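PDB 5KO5: purine nucleoside phosphorylase from Schistosoma mansoni, which probably catalyses the reversible phosphorolysis of purine nucleosides to the free base and ribose 1-phosphate. Local coordinates for residues 56-60 and 97-101. Residues are numbered along the deposited sequence; the frame is centred on the assembly and turned at random.
Sequences PNFPK and EIALP
The loop between strands 47-51 and 69-75 lies against helix 95-108, and Phe-58, Pro-59 and Asn-57 meet the helix there. CG of Pro-101 lies over one face of the Phe-58 ring, 4.0 Å from CE2 of Phe-58. CZ of Phe-58 also touches CB of Pro-101 at 3.9 Å. Leu-100 approaches the same ring obliquely: its CD2 is 3.7 Å from CD1 of Phe-58. Chi1 of Leu-100 is -177°, which swings CG away from its own backbone N and sends both methyls to the loop. CD1 of Leu-100 is 4.0 Å from CB of Asn-57. The amide of Asn-57 turns instead to helix 9-23, where ND2 donates a hydrogen bond to O of Asn-11. In this phosphorylase-superfamily fold the contact thus packs a loop joining two sheet strands onto a kinked helix, and neither of its segments supplies a residue of the cytosine pocket. Pro-59 CB rests on the aliphatic part of Glu-97, 3.7 Å from its CG. The extended Glu-97 side chain carries OE2 past this proline to two bridging waters. One accepts from Lys-60 N at 2.9 Å, and the other donates to Lys-60 O at 2.7 Å; both donate to OE2. OE1 of Glu-97 accepts a hydrogen bond from N of Ser-94.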
# COMPACT_ATOMS: atom_id res chain seq x y z
N PRO A 56 1.04 12.87 29.17
CA PRO A 56 -0.11 11.96 29.05
C PRO A 56 -0.50 11.73 27.60
O PRO A 56 -0.61 12.67 26.81
CB PRO A 56 -1.22 12.70 29.81
CG PRO A 56 -0.51 13.60 30.74
CD PRO A 56 0.76 14.01 30.05
N ASN A 57 -0.67 10.46 27.24
CA ASN A 57 -1.15 9.99 25.95
C ASN A 57 -0.14 10.11 24.83
O ASN A 57 -0.49 9.80 23.69
CB ASN A 57 -2.47 10.65 25.50
CG ASN A 57 -3.57 10.47 26.51
OD1 ASN A 57 -3.73 9.38 27.07
ND2 ASN A 57 -4.31 11.53 26.79
N PHE A 58 1.09 10.56 25.08
CA PHE A 58 2.07 10.57 24.01
C PHE A 58 2.48 9.14 23.68
O PHE A 58 2.47 8.26 24.55
CB PHE A 58 3.29 11.41 24.38
CG PHE A 58 3.37 12.71 23.63
CD1 PHE A 58 2.32 13.62 23.70
CD2 PHE A 58 4.46 13.02 22.84
CE1 PHE A 58 2.36 14.82 23.01
CE2 PHE A 58 4.51 14.22 22.13
CZ PHE A 58 3.46 15.12 22.22
N PRO A 59 2.84 8.87 22.43
CA PRO A 59 3.20 7.50 22.02
C PRO A 59 4.45 6.99 22.72
O PRO A 59 5.41 7.73 22.95
CB PRO A 59 3.41 7.62 20.51
CG PRO A 59 3.53 9.09 20.23
CD PRO A 59 2.76 9.80 21.29
N LYS A 60 4.43 5.70 23.04
CA LYS A 60 5.60 5.04 23.60
C LYS A 60 6.65 4.85 22.51
O LYS A 60 6.35 4.31 21.44
CB LYS A 60 5.18 3.68 24.16
CG LYS A 60 6.31 2.87 24.78
CD LYS A 60 5.75 1.64 25.49
CE LYS A 60 6.85 0.83 26.17
NZ LYS A 60 7.55 1.63 27.21
N GLU A 97 -0.72 7.23 16.73
CA GLU A 97 0.50 7.69 17.37
C GLU A 97 1.15 8.82 16.59
O GLU A 97 1.70 9.75 17.18
CB GLU A 97 1.47 6.52 17.54
CG GLU A 97 1.01 5.52 18.61
CD GLU A 97 1.85 4.25 18.65
OE1 GLU A 97 2.08 3.60 17.60
OE2 GLU A 97 2.28 3.88 19.76
N ILE A 98 1.07 8.78 15.26
CA ILE A 98 1.61 9.87 14.47
C ILE A 98 0.76 11.12 14.65
O ILE A 98 1.29 12.24 14.75
CB ILE A 98 1.68 9.46 12.98
CG1 ILE A 98 2.58 8.23 12.80
CG2 ILE A 98 2.09 10.66 12.12
CD1 ILE A 98 4.03 8.43 13.23
N ALA A 99 -0.57 10.96 14.67
CA ALA A 99 -1.44 12.13 14.64
C ALA A 99 -1.48 12.87 15.96
O ALA A 99 -1.63 14.09 15.97
CB ALA A 99 -2.85 11.72 14.23
N LEU A 100 -1.36 12.16 17.09
CA LEU A 100 -1.59 12.83 18.37
C LEU A 100 -0.65 14.01 18.60
O LEU A 100 -1.14 15.09 18.97
CB LEU A 100 -1.63 11.83 19.53
CG LEU A 100 -1.94 12.53 20.86
CD1 LEU A 100 -2.97 11.78 21.70
CD2 LEU A 100 -0.66 12.75 21.66
N PRO A 101 0.66 13.89 18.40
CA PRO A 101 1.53 15.06 18.66
C PRO A 101 1.19 16.27 17.81
O PRO A 101 1.30 17.41 18.31
CB PRO A 101 2.94 14.52 18.36
CG PRO A 101 2.84 13.07 18.69
CD PRO A 101 1.47 12.68 18.16
O HOH W 1 1.98 4.27 22.26
O HOH W 2 4.60 2.64 20.27